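Local coordinates for beta-glucoside phosphorylase BglX (Unidentified, PDB 5VQE), which probably cleaves beta-glucosides by passing the glucosyl unit to phosphate through a covalent sugar-enzyme intermediate, as a family 3 glycoside phosphorylase, at residues Q17-V21 and A355-P360; Y109-G115 and Y530-E534; F195-G199 and H242-P246; Q205-S209 and D288-G294; F281-I285 and R349-M353. All blocks are in the same frame, centred on the assembly; numbering follows the deposited sequence.

Interaction 1 of 5, residues Q17-V21 and A355-P360; sequences QITWV and AKLRLP
A Schellman motif centred on Arg-358 turns the chain at the C-terminal end of helix 340-356, and the segment carrying it lies against helix 15-27, with Trp-20 meeting Pro-360 and Gln-17 meeting Arg-358. Arg-358 has positive phi, and its backbone N bonds back to Ala-355 O at 2.9 Å. The chain then swings Pro-360 over one face of the Trp-20 indole. Pro-360 CG sits 3.5 Å from the centroid of the Trp-20 six-membered ring, 17° off its normal, a CH-pi contact. Trp-20 can present that face because CG is anti to its own N (chi1 178°), which carries the indole out toward the turn. Beneath, Ala-355 CB packs on Trp-20 CE3 at 3.9 Å and on Val-21 CG2 at 4.1 Å. The polar flank belongs to Gln-17, whose amide lies almost parallel to the Arg-358 guanidinium, planes 7° apart. Gln-17 NE2 stands 3.3 Å from Arg-358 NH1, face over face; as both are donors, this is stacking and not a hydrogen bond. A water accepts a hydrogen bond from Gln-17 NE2 at 3.0 Å and donates one to Lys-356 O at 2.8 Å, while Gln-17 OE1 accepts from Ser-14 N. The chemistry thus divides in two: an apolar indole-proline face, and beside it a flat stack of amide on guanidinium, in which Gln-17 NE2 also bonds to the bridging water.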
# COMPACT_ATOMS: atom_id res chain seq x y z
N GLN A 17 -3.40 28.23 -17.27
CA GLN A 17 -2.61 27.33 -16.42
C GLN A 17 -1.33 26.89 -17.13
O GLN A 17 -0.27 26.76 -16.51
CB GLN A 17 -3.43 26.11 -16.03
CG GLN A 17 -4.55 26.40 -15.05
CD GLN A 17 -5.44 25.21 -14.83
OE1 GLN A 17 -6.04 24.68 -15.77
NE2 GLN A 17 -5.54 24.77 -13.58
N ILE A 18 -1.43 26.64 -18.44
CA ILE A 18 -0.26 26.27 -19.22
C ILE A 18 0.71 27.45 -19.29
O ILE A 18 1.93 27.26 -19.26
CB ILE A 18 -0.70 25.79 -20.62
CG1 ILE A 18 -1.51 24.50 -20.48
CG2 ILE A 18 0.50 25.57 -21.52
CD1 ILE A 18 -2.22 24.05 -21.76
N THR A 19 0.18 28.67 -19.36
CA THR A 19 1.05 29.85 -19.34
C THR A 19 1.79 29.95 -18.02
O THR A 19 2.98 30.31 -17.99
CB THR A 19 0.23 31.12 -19.62
OG1 THR A 19 -0.22 31.09 -20.98
CG2 THR A 19 1.06 32.39 -19.41
N TRP A 20 1.13 29.61 -16.91
CA TRP A 20 1.81 29.61 -15.62
C TRP A 20 2.93 28.57 -15.60
O TRP A 20 4.04 28.85 -15.11
CB TRP A 20 0.83 29.34 -14.48
CG TRP A 20 1.53 29.28 -13.16
CD1 TRP A 20 1.85 30.33 -12.36
CD2 TRP A 20 2.02 28.10 -12.50
NE1 TRP A 20 2.51 29.88 -11.24
CE2 TRP A 20 2.63 28.52 -11.31
CE3 TRP A 20 2.01 26.74 -12.81
CZ2 TRP A 20 3.21 27.63 -10.42
CZ3 TRP A 20 2.58 25.86 -11.94
CH2 TRP A 20 3.18 26.30 -10.75
N VAL A 21 2.67 27.37 -16.11
CA VAL A 21 3.70 26.33 -16.12
C VAL A 21 4.93 26.80 -16.88
O VAL A 21 6.06 26.70 -16.40
CB VAL A 21 3.15 25.02 -16.72
CG1 VAL A 21 4.26 24.01 -16.88
CG2 VAL A 21 2.04 24.45 -15.84
N ALA A 355 -0.33 22.89 -11.08
CA ALA A 355 -1.35 23.75 -11.67
C ALA A 355 -2.70 23.05 -11.73
O ALA A 355 -3.74 23.68 -11.51
CB ALA A 355 -0.92 24.20 -13.06
N LYS A 356 -2.71 21.75 -12.02
CA LYS A 356 -3.97 21.01 -12.05
C LYS A 356 -4.68 21.11 -10.71
O LYS A 356 -5.91 21.27 -10.65
CB LYS A 356 -3.71 19.55 -12.42
CG LYS A 356 -4.94 18.65 -12.53
CD LYS A 356 -4.53 17.19 -12.73
CE LYS A 356 -5.69 16.22 -12.53
NZ LYS A 356 -6.69 16.36 -13.60
N LEU A 357 -3.93 20.99 -9.62
CA LEU A 357 -4.45 21.12 -8.27
C LEU A 357 -4.75 22.56 -7.88
O LEU A 357 -5.31 22.79 -6.80
CB LEU A 357 -3.44 20.54 -7.28
CG LEU A 357 -3.27 19.02 -7.28
CD1 LEU A 357 -2.03 18.62 -6.52
CD2 LEU A 357 -4.50 18.34 -6.67
N ARG A 358 -4.36 23.53 -8.71
CA ARG A 358 -4.53 24.95 -8.42
C ARG A 358 -3.81 25.35 -7.13
O ARG A 358 -4.31 26.16 -6.35
CB ARG A 358 -6.01 25.34 -8.36
CG ARG A 358 -6.83 24.71 -9.46
CD ARG A 358 -7.99 25.60 -9.86
NE ARG A 358 -7.57 26.65 -10.79
CZ ARG A 358 -7.86 26.69 -12.09
NH1 ARG A 358 -8.59 25.75 -12.66
NH2 ARG A 358 -7.41 27.70 -12.83
N LEU A 359 -2.63 24.78 -6.91
CA LEU A 359 -1.84 25.17 -5.74
C LEU A 359 -1.35 26.61 -5.88
O LEU A 359 -1.32 27.34 -4.88
CB LEU A 359 -0.65 24.23 -5.54
CG LEU A 359 -0.99 22.74 -5.38
CD1 LEU A 359 0.27 21.93 -5.12
CD2 LEU A 359 -2.03 22.51 -4.27
N PRO A 360 -0.95 27.06 -7.07
CA PRO A 360 -0.41 28.42 -7.18
C PRO A 360 -1.40 29.49 -6.77
O PRO A 360 -1.00 30.52 -6.22
CB PRO A 360 -0.05 28.55 -8.66
CG PRO A 360 0.11 27.16 -9.14
CD PRO A 360 -0.87 26.35 -8.37
O HOH W 1 -7.15 22.34 -12.92

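Interaction 2 of 5, residues Y109-G115 and Y530-E534; sequences YVASPMG and YTSNE
Ser-112 N donates to Thr-531 OG1, 3.0 Å away and nearly straight (165°), one of three hydrogen bonds that join the segments. Ser-112 OG, standing between the backbone N and carbonyl carbon of its residue (chi1 66°), donates to Tyr-530 O at 3.0 Å from above the carbonyl plane, and accepts from Gly-115 N at 3.2 Å. Asn-533 ND2 donates to Val-110 O at 3.2 Å, again from above the carbonyl, although the acceptor lies in the plane of the amide. Both segments lead into helices: Ser-112 is the N-cap of helix 113-119, and Asn-533 is the N-cap of helix 534-544, its OD1 also bonded to Thr-536. Together they join the TIM-barrel domain of this family 3 enzyme to the region following strand 525-528, a member of the six-stranded mixed sheet. Packing contacts lie at both ends. Thr-531 CG2 meets the phenol end of Tyr-109, 3.4 Å from Tyr-109 OH, and Asn-533 ND2 stands over one face of the Tyr-109 ring, toward its rim, the amide steeply inclined to it. Replacing Tyr-109 by an alanine would probably open a gap beside the Thr-531 methyl and take from Arg-95 the phenol oxygen it bonds. At the far end Met-114 makes an oblique Met-aromatic contact, SD 4.8 Å from the Tyr-530 ring centroid, and Gly-115 CA packs at 3.6 Å on Tyr-530 CB.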
# COMPACT_ATOMS: atom_id res chain seq x y z
N TYR A 109 -8.68 3.68 10.23
CA TYR A 109 -8.28 2.43 9.59
C TYR A 109 -9.54 1.72 9.10
O TYR A 109 -10.30 1.17 9.90
CB TYR A 109 -7.50 1.56 10.58
CG TYR A 109 -6.85 0.32 10.00
CD1 TYR A 109 -7.01 -0.03 8.66
CD2 TYR A 109 -6.07 -0.52 10.79
CE1 TYR A 109 -6.43 -1.15 8.14
CE2 TYR A 109 -5.48 -1.66 10.27
CZ TYR A 109 -5.66 -1.96 8.93
OH TYR A 109 -5.10 -3.08 8.37
N VAL A 110 -9.77 1.73 7.79
CA VAL A 110 -10.96 1.14 7.20
C VAL A 110 -10.75 -0.35 6.99
O VAL A 110 -11.36 -1.18 7.68
CB VAL A 110 -11.32 1.83 5.87
CG1 VAL A 110 -12.53 1.15 5.21
CG2 VAL A 110 -11.60 3.31 6.09
N ALA A 111 -9.88 -0.70 6.05
CA ALA A 111 -9.63 -2.10 5.71
C ALA A 111 -8.42 -2.17 4.80
O ALA A 111 -8.05 -1.19 4.14
CB ALA A 111 -10.84 -2.73 5.02
N SER A 112 -7.78 -3.34 4.78
CA SER A 112 -6.83 -3.62 3.72
C SER A 112 -7.56 -3.63 2.38
O SER A 112 -8.78 -3.86 2.33
CB SER A 112 -6.14 -4.97 3.95
OG SER A 112 -7.08 -6.04 3.85
N PRO A 113 -6.85 -3.38 1.28
CA PRO A 113 -7.51 -3.49 -0.03
C PRO A 113 -8.11 -4.86 -0.29
O PRO A 113 -9.18 -4.96 -0.92
CB PRO A 113 -6.37 -3.16 -1.01
CG PRO A 113 -5.49 -2.24 -0.24
CD PRO A 113 -5.52 -2.76 1.18
N MET A 114 -7.46 -5.93 0.17
CA MET A 114 -8.00 -7.25 -0.11
C MET A 114 -9.30 -7.48 0.65
O MET A 114 -10.22 -8.11 0.12
CB MET A 114 -6.98 -8.34 0.25
CG MET A 114 -7.48 -9.71 -0.14
SD MET A 114 -6.31 -11.02 0.18
CE MET A 114 -5.16 -10.76 -1.18
N GLY A 115 -9.40 -6.95 1.87
CA GLY A 115 -10.67 -7.01 2.58
C GLY A 115 -11.77 -6.31 1.81
O GLY A 115 -12.88 -6.82 1.69
N TYR A 530 -8.71 -10.57 6.75
CA TYR A 530 -7.91 -9.67 5.92
C TYR A 530 -7.39 -8.42 6.63
O TYR A 530 -6.43 -7.80 6.16
CB TYR A 530 -8.69 -9.21 4.68
CG TYR A 530 -9.41 -10.30 3.93
CD1 TYR A 530 -8.71 -11.19 3.12
CD2 TYR A 530 -10.79 -10.43 4.00
CE1 TYR A 530 -9.36 -12.19 2.42
CE2 TYR A 530 -11.45 -11.41 3.30
CZ TYR A 530 -10.74 -12.29 2.51
OH TYR A 530 -11.40 -13.28 1.82
N THR A 531 -8.04 -8.01 7.72
CA THR A 531 -7.70 -6.78 8.42
C THR A 531 -7.78 -6.99 9.92
O THR A 531 -8.76 -7.57 10.40
CB THR A 531 -8.66 -5.65 8.03
OG1 THR A 531 -8.71 -5.52 6.60
CG2 THR A 531 -8.23 -4.34 8.65
N SER A 532 -6.80 -6.48 10.65
CA SER A 532 -6.78 -6.59 12.11
C SER A 532 -7.02 -5.20 12.70
O SER A 532 -6.09 -4.48 13.04
CB SER A 532 -5.48 -7.19 12.61
OG SER A 532 -5.58 -7.49 14.00
N ASN A 533 -8.30 -4.82 12.78
CA ASN A 533 -8.67 -3.59 13.46
C ASN A 533 -9.93 -3.84 14.27
O ASN A 533 -10.53 -4.92 14.22
CB ASN A 533 -8.86 -2.43 12.47
CG ASN A 533 -9.99 -2.65 11.48
OD1 ASN A 533 -10.76 -3.60 11.59
ND2 ASN A 533 -10.08 -1.76 10.50
N GLU A 534 -10.32 -2.83 15.05
CA GLU A 534 -11.45 -3.00 15.96
C GLU A 534 -12.72 -3.38 15.20
O GLU A 534 -13.46 -4.27 15.63
CB GLU A 534 -11.67 -1.71 16.75
CG GLU A 534 -13.03 -1.62 17.44
CD GLU A 534 -13.08 -0.52 18.47
OE1 GLU A 534 -12.09 0.23 18.60
OE2 GLU A 534 -14.12 -0.39 19.16

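Interaction 3 of 5, residues F195-G199 and H242-P246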
# COMPACT_ATOMS: atom_id res chain seq x y z
N PHE A 195 4.60 -0.40 -11.01
CA PHE A 195 4.88 -0.75 -12.39
C PHE A 195 6.31 -1.27 -12.52
O PHE A 195 7.24 -0.69 -11.94
CB PHE A 195 4.66 0.47 -13.28
CG PHE A 195 5.09 0.29 -14.71
CD1 PHE A 195 6.34 0.70 -15.12
CD2 PHE A 195 4.22 -0.24 -15.65
CE1 PHE A 195 6.74 0.55 -16.43
CE2 PHE A 195 4.62 -0.39 -16.97
CZ PHE A 195 5.88 0.01 -17.35
N PRO A 196 6.55 -2.33 -13.32
CA PRO A 196 5.70 -3.06 -14.26
C PRO A 196 4.84 -4.18 -13.68
O PRO A 196 4.23 -4.91 -14.45
CB PRO A 196 6.72 -3.63 -15.25
CG PRO A 196 7.87 -3.95 -14.40
CD PRO A 196 7.95 -2.76 -13.45
N GLY A 197 4.82 -4.33 -12.36
CA GLY A 197 3.85 -5.20 -11.73
C GLY A 197 4.41 -6.19 -10.74
O GLY A 197 5.09 -7.15 -11.12
N ASP A 198 4.12 -5.99 -9.46
CA ASP A 198 4.51 -6.99 -8.49
C ASP A 198 3.47 -8.12 -8.46
O ASP A 198 2.36 -8.01 -8.99
CB ASP A 198 4.66 -6.38 -7.10
CG ASP A 198 5.78 -7.03 -6.30
OD1 ASP A 198 6.09 -8.21 -6.59
OD2 ASP A 198 6.36 -6.37 -5.41
N GLY A 199 3.87 -9.24 -7.85
CA GLY A 199 2.98 -10.35 -7.61
C GLY A 199 3.30 -11.62 -8.38
O GLY A 199 2.67 -12.65 -8.12
N HIS A 242 11.08 -1.06 -8.57
CA HIS A 242 12.38 -1.68 -8.78
C HIS A 242 12.22 -3.15 -9.17
O HIS A 242 12.84 -4.05 -8.61
CB HIS A 242 13.23 -1.51 -7.53
CG HIS A 242 13.13 -0.14 -6.95
ND1 HIS A 242 13.28 1.01 -7.70
CD2 HIS A 242 12.86 0.28 -5.68
CE1 HIS A 242 13.12 2.07 -6.93
NE2 HIS A 242 12.86 1.65 -5.70
N ILE A 243 11.35 -3.36 -10.15
CA ILE A 243 10.95 -4.67 -10.63
C ILE A 243 11.33 -4.76 -12.10
O ILE A 243 11.04 -3.84 -12.87
CB ILE A 243 9.44 -4.90 -10.44
CG1 ILE A 243 9.04 -4.76 -8.96
CG2 ILE A 243 9.03 -6.24 -11.00
CD1 ILE A 243 7.54 -4.65 -8.74
N ARG A 244 11.95 -5.86 -12.49
CA ARG A 244 12.28 -6.10 -13.89
C ARG A 244 11.17 -6.88 -14.58
O ARG A 244 10.45 -7.66 -13.95
CB ARG A 244 13.60 -6.87 -14.01
CG ARG A 244 14.82 -6.00 -13.79
CD ARG A 244 16.08 -6.83 -13.64
NE ARG A 244 16.16 -7.46 -12.34
CZ ARG A 244 17.13 -8.30 -11.98
NH1 ARG A 244 18.10 -8.61 -12.83
NH2 ARG A 244 17.13 -8.82 -10.76
N GLN A 245 11.04 -6.65 -15.89
CA GLN A 245 10.21 -7.48 -16.77
C GLN A 245 11.08 -7.80 -17.98
O GLN A 245 10.99 -7.13 -19.02
CB GLN A 245 8.90 -6.79 -17.17
CG GLN A 245 7.69 -7.71 -17.20
CD GLN A 245 7.90 -8.98 -18.02
OE1 GLN A 245 8.79 -9.03 -18.88
NE2 GLN A 245 7.08 -10.00 -17.77
N PRO A 246 11.97 -8.78 -17.85
CA PRO A 246 12.95 -9.00 -18.93
C PRO A 246 12.31 -9.33 -20.27
O PRO A 246 12.83 -8.90 -21.31
CB PRO A 246 13.80 -10.16 -18.40
CG PRO A 246 13.02 -10.75 -17.27
CD PRO A 246 12.21 -9.65 -16.69
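Pro-196 and Ile-243 meet at the centre of this buried contact, the ring CD of Pro-196 lying 3.3 Å from Ile-243 O and 4.0 Å from Ile-243 CB. The isoleucine sends its longer branch the other way along the loop: CG1 is anti to the carbonyl carbon (chi1 -59°), and CD1 reaches Asp-198 CB at 3.7 Å, crossing that side chain at about a right angle. Next along the proline ring, Gln-245 CB touches Pro-196 CG at 4.1 Å before its amide turns off to cap Val-248 N. A cis peptide bond before Pro-196 folds the ring back, so that Pro-196 CB also lies 4.1 Å above the plane of the Phe-195 ring, over its centre. Gly-197 and Gly-199 both adopt backbone angles that call for glycine. Between them Asp-198 OD1 accepts from Gly-199 N at 2.8 Å, on the anti side of the carboxylate, and from Asn-157 ND2. With an alanine in place of Asp-198, Gly-199 N and Asn-157 would probably lose their shared acceptor, leaving the loop less firmly fixed. Farther out, Pro-196 O is bonded to Trp-219 and Asp-198 O to Tyr-223. Strands 191-195 and 237-244 run parallel as neighbours in the barrel sheet, and the loop follows directly on Lys-193 and His-194, both of which bind the sugar. The Lys-His-Phe-Pro-Gly sequence resembles that of NagZ-type members of family 3, consistent with a loop at the rim of the active site.

Interaction 4 of 5, residues Q205-S209 and D288-G294. With G2F (2-deoxy-2-fluoro-alpha-D-glucopyranose), chain B.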
# COMPACT_ATOMS: atom_id res chain seq x y z
N GLN A 205 11.07 -6.30 -3.48
CA GLN A 205 11.94 -5.32 -4.13
C GLN A 205 12.61 -4.39 -3.14
O GLN A 205 13.56 -3.67 -3.52
CB GLN A 205 11.15 -4.49 -5.15
CG GLN A 205 9.79 -3.99 -4.66
CD GLN A 205 9.38 -2.68 -5.29
OE1 GLN A 205 10.18 -1.99 -5.94
NE2 GLN A 205 8.11 -2.32 -5.10
N HIS A 206 12.15 -4.36 -1.88
CA HIS A 206 12.88 -3.68 -0.82
C HIS A 206 14.26 -4.29 -0.61
O HIS A 206 15.18 -3.60 -0.15
CB HIS A 206 12.09 -3.73 0.49
CG HIS A 206 10.80 -2.95 0.47
ND1 HIS A 206 9.66 -3.41 -0.15
CD2 HIS A 206 10.48 -1.76 1.01
CE1 HIS A 206 8.70 -2.52 -0.01
NE2 HIS A 206 9.17 -1.50 0.69
N LEU A 207 14.42 -5.58 -0.93
CA LEU A 207 15.63 -6.34 -0.61
C LEU A 207 16.42 -6.77 -1.84
O LEU A 207 17.51 -7.35 -1.68
CB LEU A 207 15.26 -7.58 0.21
CG LEU A 207 14.65 -7.29 1.58
CD1 LEU A 207 14.18 -8.58 2.23
CD2 LEU A 207 15.66 -6.59 2.49
N MET A 208 15.92 -6.51 -3.04
CA MET A 208 16.56 -6.95 -4.28
C MET A 208 15.72 -6.40 -5.42
O MET A 208 14.66 -5.81 -5.20
CB MET A 208 16.65 -8.47 -4.33
CG MET A 208 15.31 -9.14 -4.03
SD MET A 208 15.29 -10.88 -4.49
CE MET A 208 15.29 -10.68 -6.27
N SER A 209 16.21 -6.56 -6.66
CA SER A 209 15.39 -6.25 -7.83
C SER A 209 14.60 -7.50 -8.20
O SER A 209 15.12 -8.41 -8.84
CB SER A 209 16.25 -5.76 -8.99
OG SER A 209 15.43 -5.48 -10.11
N ASP A 288 9.64 4.45 -7.29
CA ASP A 288 9.54 3.99 -5.93
C ASP A 288 10.78 4.46 -5.17
O ASP A 288 11.77 4.87 -5.77
CB ASP A 288 9.40 2.47 -5.89
CG ASP A 288 9.01 1.96 -4.52
OD1 ASP A 288 8.33 2.71 -3.76
OD2 ASP A 288 9.38 0.81 -4.25
N ALA A 289 10.69 4.41 -3.84
CA ALA A 289 11.74 4.95 -2.97
C ALA A 289 13.13 4.48 -3.39
O ALA A 289 13.38 3.28 -3.51
CB ALA A 289 11.46 4.54 -1.52
N THR A 290 14.04 5.44 -3.60
CA THR A 290 15.33 5.15 -4.23
C THR A 290 16.37 4.59 -3.27
O THR A 290 17.47 4.24 -3.72
CB THR A 290 15.92 6.40 -4.89
OG1 THR A 290 16.38 7.30 -3.88
CG2 THR A 290 14.88 7.09 -5.79
N GLN A 291 16.10 4.51 -1.97
CA GLN A 291 17.07 3.92 -1.06
C GLN A 291 16.89 2.42 -0.93
O GLN A 291 17.65 1.77 -0.20
CB GLN A 291 17.01 4.60 0.32
CG GLN A 291 15.99 4.04 1.29
CD GLN A 291 14.56 4.34 0.90
OE1 GLN A 291 14.29 5.29 0.16
NE2 GLN A 291 13.62 3.53 1.41
N MET A 292 15.93 1.86 -1.62
CA MET A 292 15.68 0.44 -1.49
C MET A 292 16.65 -0.37 -2.33
O MET A 292 17.16 0.09 -3.35
CB MET A 292 14.24 0.15 -1.87
CG MET A 292 13.36 0.74 -0.82
SD MET A 292 11.73 0.12 -0.92
CE MET A 292 11.31 0.82 -2.46
N VAL A 293 16.91 -1.59 -1.86
CA VAL A 293 17.96 -2.41 -2.44
C VAL A 293 17.72 -2.64 -3.93
O VAL A 293 18.66 -2.62 -4.73
CB VAL A 293 18.06 -3.74 -1.67
CG1 VAL A 293 19.15 -4.61 -2.26
CG2 VAL A 293 18.30 -3.48 -0.18
N GLY A 294 16.46 -2.86 -4.32
CA GLY A 294 16.15 -3.07 -5.72
C GLY A 294 16.65 -1.96 -6.62
O GLY A 294 17.05 -2.21 -7.76
C1 G2F B . 8.21 2.33 -2.42
C2 G2F B . 7.00 1.35 -2.21
C3 G2F B . 5.69 2.12 -2.55
C4 G2F B . 5.64 3.42 -1.68
C5 G2F B . 6.92 4.26 -1.98
C6 G2F B . 6.96 5.56 -1.08
O3 G2F B . 4.61 1.33 -2.14
O4 G2F B . 4.54 4.17 -2.13
O5 G2F B . 8.06 3.49 -1.63
O6 G2F B . 6.79 5.17 0.26
F2 G2F B . 7.12 0.29 -3.04
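Backbone carbonyls of Gln-205 and His-206 receive the first amides of helix 293-296: Gly-294 N donates to Gln-205 O at 3.1 Å, and Val-293 N to His-206 O at 3.2 Å, the latter from well above the carbonyl plane. Gly-294 can come this close for want of a side chain; a CB there would run into Gln-205 O and Met-208 O. Val-293 packs on the same backbone, CG1 lying 3.2 Å from Leu-207 O. Gln-205 OE1 accepts from His-242 N, and lies 3.4 Å from Asp-288 OD2 without bonding, as both are acceptors. The same glutamine brings NE2 to 3.5 Å from the fluorine F2 of the sugar. His-206 ND1 is bonded to Asp-204, an Asp-His pairing also known from NagZ-type relatives in family 3. Asp-288, with CG anti to the backbone N (chi1 -168°), extends into the pocket, where OD1 is joined covalently to G2F C1 at 1.4 Å and receives a weak bond from Ala-289 N at 2.9 Å. Lys-193, His-194, Arg-163 and Asn-92 hold the sugar by hydrogen bonds. The alpha-configured bond to Asp-288 identifies this residue as the nucleophile and captures a glycosyl-enzyme, consistent with a double-displacement mechanism that retains configuration, with the fluorine at C2 probably slowing release of the sugar.

Interaction 5 of 5, residues F281-I285 and R349-M353; sequences FNGLI and RILGM
Asn-282 OD1 takes a hydrogen bond from Arg-349 NH2 at 2.9 Å (150°), and the backbone O of the same asparagine takes a second from Arg-349 NE at 3.0 Å (160°). The guanidinium thus grips one residue side-on with two nitrogens, each bound to its own oxygen. Asn-282 O lies close to the guanidinium plane, yet the nitrogen approaches it from above the carbonyl; the asparagine amide stands nearly upright to the guanidinium, 79° between planes. Arg-349 spans the distance because its chain runs extended from CG to NE, passing CD within 3.5 Å of Gly-283 O. The other end of the amide is held as well: Asn-282 ND2 donates to Ile-5 O and Lys-9 O, so the N-terminal residues of the protein are fastened to the same point. These bonds lie at the start of strand 284-287, a parallel strand of the barrel, where the loop from helix 268-278 enters it and helix 340-356 packs on the outside. Below the arginine the contact turns apolar. Leu-284 CD1 packs at 4.2 Å on Met-353 CG, one helical turn after Arg-349. Leu-284 CD1 also lies 4.4 Å from Ile-350 CA. Gly-283 has little choice of residue, since a CB would run into Phe-281 CZ; its N lies 3.4 Å above the plane of the Phe-281 ring, over the centre. Arg-276 bonds to both Phe-281 O and Gly-283 O, and its NH2 comes close to Arg-349 NH1, a pair of like charges; the Arg-349 side chain also touches Asp-314.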
# COMPACT_ATOMS: atom_id res chain seq x y z
N PHE A 281 0.64 6.71 -21.93
CA PHE A 281 0.44 7.33 -20.63
C PHE A 281 1.01 8.74 -20.66
O PHE A 281 2.15 8.95 -21.08
CB PHE A 281 1.09 6.51 -19.52
CG PHE A 281 0.95 7.14 -18.15
CD1 PHE A 281 -0.30 7.41 -17.63
CD2 PHE A 281 2.07 7.45 -17.39
CE1 PHE A 281 -0.43 7.98 -16.37
CE2 PHE A 281 1.94 8.03 -16.13
CZ PHE A 281 0.68 8.29 -15.63
N ASN A 282 0.21 9.71 -20.23
CA ASN A 282 0.57 11.11 -20.34
C ASN A 282 0.75 11.78 -18.99
O ASN A 282 1.09 12.97 -18.94
CB ASN A 282 -0.49 11.86 -21.17
CG ASN A 282 -0.11 13.30 -21.45
OD1 ASN A 282 1.01 13.58 -21.88
ND2 ASN A 282 -1.04 14.21 -21.20
N GLY A 283 0.55 11.04 -17.89
CA GLY A 283 0.66 11.60 -16.56
C GLY A 283 2.07 11.58 -16.01
O GLY A 283 3.05 11.34 -16.72
N LEU A 284 2.17 11.82 -14.71
CA LEU A 284 3.46 11.92 -14.02
C LEU A 284 3.97 10.54 -13.63
O LEU A 284 3.24 9.73 -13.05
CB LEU A 284 3.30 12.79 -12.77
CG LEU A 284 4.53 13.35 -12.05
CD1 LEU A 284 4.10 14.31 -10.97
CD2 LEU A 284 5.36 12.27 -11.37
N ILE A 285 5.24 10.28 -13.92
CA ILE A 285 5.91 9.05 -13.51
C ILE A 285 6.87 9.38 -12.37
O ILE A 285 7.75 10.23 -12.52
CB ILE A 285 6.67 8.39 -14.68
CG1 ILE A 285 5.71 7.97 -15.79
CG2 ILE A 285 7.45 7.17 -14.18
CD1 ILE A 285 6.41 7.51 -17.05
N ARG A 349 5.94 18.45 -16.40
CA ARG A 349 4.89 17.55 -15.94
C ARG A 349 4.67 17.67 -14.43
O ARG A 349 3.56 17.46 -13.95
CB ARG A 349 5.21 16.11 -16.33
CG ARG A 349 4.70 15.73 -17.71
CD ARG A 349 4.65 14.23 -17.88
NE ARG A 349 3.95 13.83 -19.11
CZ ARG A 349 4.54 13.55 -20.27
NH1 ARG A 349 5.85 13.62 -20.40
NH2 ARG A 349 3.80 13.19 -21.31
N ILE A 350 5.72 18.00 -13.68
CA ILE A 350 5.59 18.24 -12.25
C ILE A 350 4.79 19.52 -12.00
O ILE A 350 3.80 19.53 -11.25
CB ILE A 350 6.98 18.33 -11.59
CG1 ILE A 350 7.72 17.00 -11.76
CG2 ILE A 350 6.86 18.71 -10.13
CD1 ILE A 350 9.17 17.07 -11.40
N LEU A 351 5.22 20.62 -12.60
CA LEU A 351 4.50 21.87 -12.45
C LEU A 351 3.08 21.76 -12.96
O LEU A 351 2.17 22.39 -12.40
CB LEU A 351 5.24 22.98 -13.20
CG LEU A 351 6.60 23.34 -12.63
CD1 LEU A 351 7.34 24.26 -13.59
CD2 LEU A 351 6.44 23.99 -11.28
N GLY A 352 2.85 20.96 -14.00
CA GLY A 352 1.51 20.82 -14.53
C GLY A 352 0.55 20.18 -13.54
O GLY A 352 -0.63 20.52 -13.51
N MET A 353 1.04 19.25 -12.73
CA MET A 353 0.16 18.66 -11.72
C MET A 353 -0.11 19.65 -10.60
O MET A 353 -1.20 19.66 -10.03
CB MET A 353 0.76 17.36 -11.17
CG MET A 353 0.55 16.16 -12.10
SD MET A 353 -1.20 15.71 -12.21
CE MET A 353 -1.28 14.76 -13.74

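Interactions 1 and 5 share helix 340-356 and touch, Trp-20 and Val-21 packing against Leu-351 and Gly-352. Interaction 1 is partly exposed and carries a water, an amide-guanidinium stack and a CH-pi contact; interaction 5 is buried and pairs an arginine grip with aliphatic packing. Interactions 3 and 4 meet through His-242 with Ala-289 and Arg-244 with Ser-209: the first is apolar packing around a cis-proline, the second polar and covalent at the sugar. Strands 237-244 and 284-287 are sheet neighbours, linking interaction 3 to interaction 5. Interaction 2, buried and bonded across by two N-cap residues, alone of the five joins the barrel to the mixed-sheet region, about 26 Å from interactions 3 and 4 between centres.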